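Local coordinates for protein BsaWI endonuclease (PDB 4ZSF) that is a restriction endonuclease of the PD-(D/E)XK nuclease superfamily that binds DNA and calcium ions and probably cleaves the double strand as a metal-dependent hydrolase, at residues L98-I110 / I240-A253. Sequence-based numbering, arbitrary orientation.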
loop_
_atom_site.group_PDB
_atom_site.type_symbol
_atom_site.label_atom_id
_atom_site.label_comp_id
_atom_site.label_asym_id
_atom_site.label_seq_id
_atom_site.Cartn_x
_atom_site.Cartn_y
_atom_site.Cartn_z
ATOM N N LEU A 98 6.007 27.985 -1.063
ATOM C CA LEU A 98 5.068 28.951 -1.621
ATOM C C LEU A 98 4.287 29.617 -0.516
ATOM O O LEU A 98 4.222 30.862 -0.458
ATOM C CB LEU A 98 4.109 28.289 -2.608
ATOM C CG LEU A 98 4.789 27.850 -3.923
ATOM C CD1 LEU A 98 3.759 27.001 -4.700
ATOM C CD2 LEU A 98 5.325 29.010 -4.787
ATOM N N GLY A 99 3.740 28.821 0.380
ATOM C CA GLY A 99 2.936 29.333 1.481
ATOM C C GLY A 99 3.721 30.223 2.427
ATOM O O GLY A 99 3.244 31.298 2.840
ATOM N N ASN A 100 4.959 29.832 2.734
ATOM C CA ASN A 100 5.681 30.579 3.756
ATOM C C ASN A 100 6.100 31.962 3.299
ATOM O O ASN A 100 6.141 32.852 4.099
ATOM C CB ASN A 100 6.883 29.789 4.248
ATOM C CG ASN A 100 6.460 28.781 5.290
ATOM O OD1 ASN A 100 5.306 28.789 5.693
ATOM N ND2 ASN A 100 7.342 27.879 5.672
ATOM N N SER A 101 6.292 32.154 2.016
ATOM C CA SER A 101 6.626 33.490 1.559
ATOM C C SER A 101 5.457 34.436 1.788
ATOM O O SER A 101 5.646 35.622 1.952
ATOM C CB SER A 101 6.995 33.496 0.068
ATOM O OG SER A 101 5.850 33.095 -0.690
ATOM N N SER A 102 4.244 33.940 1.730
ATOM C CA SER A 102 3.087 34.791 1.992
ATOM C C SER A 102 2.654 34.872 3.434
ATOM O O SER A 102 2.045 35.856 3.818
ATOM C CB SER A 102 1.875 34.292 1.170
ATOM O OG SER A 102 2.001 34.688 -0.173
ATOM N N LEU A 103 2.802 33.781 4.194
ATOM C CA LEU A 103 2.238 33.701 5.522
ATOM C C LEU A 103 3.087 34.460 6.556
ATOM O O LEU A 103 2.586 34.840 7.628
ATOM C CB LEU A 103 2.108 32.218 5.960
ATOM C CG LEU A 103 1.073 31.372 5.226
ATOM C CD1 LEU A 103 1.433 29.866 5.502
ATOM C CD2 LEU A 103 -0.324 31.671 5.772
ATOM N N GLU A 104 4.363 34.625 6.228
ATOM C CA GLU A 104 5.361 35.202 7.106
ATOM C C GLU A 104 4.880 36.564 7.609
ATOM O O GLU A 104 5.006 36.851 8.791
ATOM C CB GLU A 104 6.699 35.343 6.378
ATOM C CG GLU A 104 7.857 35.781 7.288
ATOM C CD GLU A 104 9.214 35.803 6.554
ATOM O OE1 GLU A 104 9.319 36.459 5.489
ATOM O OE2 GLU A 104 10.166 35.141 7.029
ATOM N N GLU A 105 4.274 37.371 6.747
ATOM C CA GLU A 105 3.903 38.734 7.192
ATOM C C GLU A 105 2.750 38.740 8.204
ATOM O O GLU A 105 2.495 39.743 8.875
ATOM C CB GLU A 105 3.577 39.620 6.000
ATOM C CG GLU A 105 2.295 39.357 5.306
ATOM C CD GLU A 105 1.790 40.601 4.546
ATOM O OE1 GLU A 105 1.631 41.677 5.173
ATOM O OE2 GLU A 105 1.545 40.502 3.325
ATOM N N TYR A 106 2.056 37.609 8.342
ATOM C CA TYR A 106 0.998 37.496 9.326
ATOM C C TYR A 106 1.381 36.627 10.515
ATOM O O TYR A 106 0.490 36.157 11.230
ATOM C CB TYR A 106 -0.261 36.922 8.689
ATOM C CG TYR A 106 -0.655 37.608 7.385
ATOM C CD1 TYR A 106 -1.194 38.898 7.386
ATOM C CD2 TYR A 106 -0.490 36.966 6.166
ATOM C CE1 TYR A 106 -1.564 39.524 6.188
ATOM C CE2 TYR A 106 -0.877 37.569 4.960
ATOM C CZ TYR A 106 -1.409 38.856 4.988
ATOM O OH TYR A 106 -1.789 39.439 3.800
ATOM N N GLY A 107 2.671 36.341 10.681
ATOM C CA GLY A 107 3.115 35.586 11.858
ATOM C C GLY A 107 2.876 34.072 11.780
ATOM O O GLY A 107 2.807 33.409 12.800
ATOM N N MET A 108 2.715 33.540 10.576
ATOM C CA MET A 108 2.379 32.124 10.407
ATOM C C MET A 108 3.463 31.419 9.587
ATOM O O MET A 108 4.144 32.046 8.750
ATOM C CB MET A 108 0.994 31.972 9.734
ATOM C CG MET A 108 -0.144 32.389 10.684
ATOM S SD MET A 108 -1.741 32.128 9.851
ATOM C CE MET A 108 -1.760 33.546 8.811
ATOM N N ARG A 109 3.603 30.102 9.789
ATOM C CA ARG A 109 4.411 29.328 8.850
ATOM C C ARG A 109 3.940 27.893 8.829
ATOM O O ARG A 109 3.380 27.384 9.798
ATOM C CB ARG A 109 5.908 29.368 9.197
ATOM C CG ARG A 109 6.194 28.881 10.592
ATOM C CD ARG A 109 7.767 28.860 10.736
ATOM N NE ARG A 109 8.178 28.562 12.103
ATOM C CZ ARG A 109 9.456 28.505 12.495
ATOM N NH1 ARG A 109 10.432 28.774 11.633
ATOM N NH2 ARG A 109 9.762 28.238 13.758
ATOM N N ILE A 110 4.207 27.279 7.682
ATOM C CA ILE A 110 3.949 25.900 7.410
ATOM C C ILE A 110 5.195 25.106 7.754
ATOM O O ILE A 110 6.343 25.493 7.426
ATOM C CB ILE A 110 3.585 25.672 5.905
ATOM C CG1 ILE A 110 2.213 26.314 5.615
ATOM C CG2 ILE A 110 3.635 24.216 5.556
ATOM C CD1 ILE A 110 1.903 26.376 4.096
ATOM N N ILE A 240 -0.745 29.287 -7.975
ATOM C CA ILE A 240 0.582 29.267 -7.328
ATOM C C ILE A 240 0.673 30.241 -6.113
ATOM O O ILE A 240 1.472 30.046 -5.175
ATOM C CB ILE A 240 1.654 29.568 -8.409
ATOM C CG1 ILE A 240 3.059 29.467 -7.844
ATOM C CG2 ILE A 240 1.435 30.944 -9.024
ATOM C CD1 ILE A 240 4.094 29.747 -8.963
ATOM N N ASN A 241 -0.153 31.287 -6.112
ATOM C CA ASN A 241 -0.142 32.194 -4.958
ATOM C C ASN A 241 -0.912 31.741 -3.711
ATOM O O ASN A 241 -0.813 32.377 -2.659
ATOM C CB ASN A 241 -0.682 33.548 -5.438
ATOM C CG ASN A 241 0.195 34.129 -6.476
ATOM O OD1 ASN A 241 1.381 34.309 -6.211
ATOM N ND2 ASN A 241 -0.343 34.359 -7.696
ATOM N N LEU A 242 -1.684 30.651 -3.802
ATOM C CA LEU A 242 -2.368 30.100 -2.638
ATOM C C LEU A 242 -3.258 31.131 -1.894
ATOM O O LEU A 242 -3.377 31.103 -0.673
ATOM C CB LEU A 242 -1.373 29.473 -1.626
ATOM C CG LEU A 242 -0.334 28.478 -2.201
ATOM C CD1 LEU A 242 0.549 27.970 -1.051
ATOM C CD2 LEU A 242 -1.036 27.324 -2.894
ATOM N N GLU A 243 -3.890 32.038 -2.639
ATOM C CA GLU A 243 -4.482 33.181 -1.976
ATOM C C GLU A 243 -5.552 32.868 -0.966
ATOM O O GLU A 243 -5.510 33.377 0.162
ATOM C CB GLU A 243 -5.077 34.139 -3.017
ATOM C CG GLU A 243 -4.063 34.787 -3.948
ATOM C CD GLU A 243 -4.720 35.920 -4.782
ATOM O OE1 GLU A 243 -5.398 36.836 -4.209
ATOM O OE2 GLU A 243 -4.512 35.942 -6.031
ATOM N N LEU A 244 -6.565 32.084 -1.368
ATOM C CA LEU A 244 -7.626 31.806 -0.414
ATOM C C LEU A 244 -7.119 30.964 0.753
ATOM O O LEU A 244 -7.624 31.084 1.875
ATOM C CB LEU A 244 -8.815 31.075 -1.072
ATOM C CG LEU A 244 -9.716 32.029 -1.907
ATOM C CD1 LEU A 244 -10.792 31.179 -2.682
ATOM C CD2 LEU A 244 -10.484 33.076 -1.009
ATOM N N PHE A 245 -6.157 30.088 0.484
ATOM C CA PHE A 245 -5.581 29.333 1.605
ATOM C C PHE A 245 -4.934 30.316 2.628
ATOM O O PHE A 245 -5.133 30.200 3.851
ATOM C CB PHE A 245 -4.529 28.328 1.083
ATOM C CG PHE A 245 -3.687 27.702 2.198
ATOM C CD1 PHE A 245 -4.169 26.641 2.947
ATOM C CD2 PHE A 245 -2.411 28.181 2.455
ATOM C CE1 PHE A 245 -3.396 26.097 4.005
ATOM C CE2 PHE A 245 -1.638 27.658 3.488
ATOM C CZ PHE A 245 -2.111 26.600 4.260
ATOM N N VAL A 246 -4.133 31.244 2.130
ATOM C CA VAL A 246 -3.472 32.213 3.023
ATOM C C VAL A 246 -4.504 33.081 3.732
ATOM O O VAL A 246 -4.407 33.269 4.969
ATOM C CB VAL A 246 -2.453 33.108 2.270
ATOM C CG1 VAL A 246 -1.919 34.292 3.168
ATOM C CG2 VAL A 246 -1.317 32.279 1.744
ATOM N N GLN A 247 -5.500 33.598 3.005
ATOM C CA GLN A 247 -6.475 34.470 3.695
ATOM C C GLN A 247 -7.321 33.664 4.723
ATOM O O GLN A 247 -7.635 34.162 5.822
ATOM C CB GLN A 247 -7.335 35.213 2.663
ATOM C CG GLN A 247 -6.489 36.167 1.792
ATOM C CD GLN A 247 -5.755 37.183 2.648
ATOM O OE1 GLN A 247 -6.370 37.775 3.516
ATOM N NE2 GLN A 247 -4.438 37.293 2.495
ATOM N N HIS A 248 -7.670 32.413 4.408
ATOM C CA HIS A 248 -8.422 31.618 5.387
ATOM C C HIS A 248 -7.532 31.243 6.574
ATOM O O HIS A 248 -8.038 31.147 7.714
ATOM C CB HIS A 248 -9.048 30.368 4.749
ATOM C CG HIS A 248 -10.090 30.692 3.706
ATOM N ND1 HIS A 248 -10.570 29.752 2.812
ATOM C CD2 HIS A 248 -10.697 31.861 3.396
ATOM C CE1 HIS A 248 -11.461 30.319 2.020
ATOM N NE2 HIS A 248 -11.576 31.599 2.358
ATOM N N ALA A 249 -6.248 30.997 6.319
ATOM C CA ALA A 249 -5.336 30.689 7.453
ATOM C C ALA A 249 -5.329 31.858 8.455
ATOM O O ALA A 249 -5.225 31.631 9.673
ATOM C CB ALA A 249 -3.922 30.435 6.974
ATOM N N ARG A 250 -5.362 33.089 7.951
ATOM C CA ARG A 250 -5.411 34.263 8.858
ATOM C C ARG A 250 -6.608 34.196 9.807
ATOM O O ARG A 250 -6.522 34.485 11.036
ATOM C CB ARG A 250 -5.484 35.564 8.044
ATOM C CG ARG A 250 -4.170 35.860 7.318
ATOM C CD ARG A 250 -4.386 37.074 6.403
ATOM N NE ARG A 250 -4.506 38.290 7.208
ATOM C CZ ARG A 250 -4.844 39.471 6.718
ATOM N NH1 ARG A 250 -5.159 39.570 5.434
ATOM N NH2 ARG A 250 -4.869 40.552 7.517
ATOM N N GLU A 251 -7.747 33.850 9.202
ATOM C CA GLU A 251 -8.982 33.805 9.950
ATOM C C GLU A 251 -9.005 32.606 10.904
ATOM O O GLU A 251 -9.487 32.723 12.027
ATOM C CB GLU A 251 -10.195 33.746 9.023
ATOM C CG GLU A 251 -11.466 33.988 9.840
ATOM C CD GLU A 251 -12.754 33.907 9.011
ATOM O OE1 GLU A 251 -12.693 33.648 7.776
ATOM O OE2 GLU A 251 -13.827 34.097 9.624
ATOM N N ALA A 252 -8.535 31.456 10.424
ATOM C CA ALA A 252 -8.469 30.251 11.249
ATOM C C ALA A 252 -7.572 30.495 12.480
ATOM O O ALA A 252 -7.912 30.077 13.615
ATOM C CB ALA A 252 -7.910 29.087 10.409
ATOM N N ALA A 253 -6.425 31.137 12.256
ATOM C CA ALA A 253 -5.472 31.326 13.389
ATOM C C ALA A 253 -6.136 32.197 14.472
ATOM O O ALA A 253 -6.024 31.921 15.693
ATOM C CB ALA A 253 -4.119 31.944 12.916
HETATM O O HOH W 1 1.660 32.215 -1.361
HETATM O O HOH W 2 -0.893 34.789 -1.403
#
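Tyr106 swings its ring across to Arg250 with CG anti to its own carbonyl carbon (chi1 -49°), while Arg250, bent at chi3 (72°), folds its end over that ring. Here, in the PD-(D/E)XK nuclease fold, helix 243-258 packs against the end of helix 70-103 and the edge strand 108-112 of the mixed sheet. Arg250 CD lies over the ring centre of Tyr106 in a CH-pi contact, 3.6 Å from the centroid. The guanidinium continues across the same face, 14° from coplanar with the ring, its CZ 3.3 Å from Tyr106 CE1. Glu105 CG covers the opposite face of the ring. With an alanine in place of Tyr106, the Arg250 side chain would probably lose the ring it lies on, and Val246 CG1 its contact with CE2. Deeper in, Leu103 CD2 touches both Val246 CG1 and Ala249 CB, and Met108 SD rests 3.9 Å from Ala253 CB. Ile110 CD1 reaches Phe245 CE2, whose ring also meets Trp188 on the sheet. Gly107, with positive phi, closes the helix in a Schellman motif: Met108 N and Gly107 N bond to Leu103 O and Glu104 O. At the other end the side chains of Leu98 and Ile240 cross at about a right angle, Leu98 CD2 3.8 Å from Ile240 CG1, and Leu242, the N-cap residue, sets CD1 against Gly99 N and CA. Beside them two waters bridge the segments: one donates to both Leu98 O and Asn241 O and also meets Ser102 OG at 2.8 Å; the second joins Ser102 OG to Asn241 O, donating to that carbonyl at 2.7 Å.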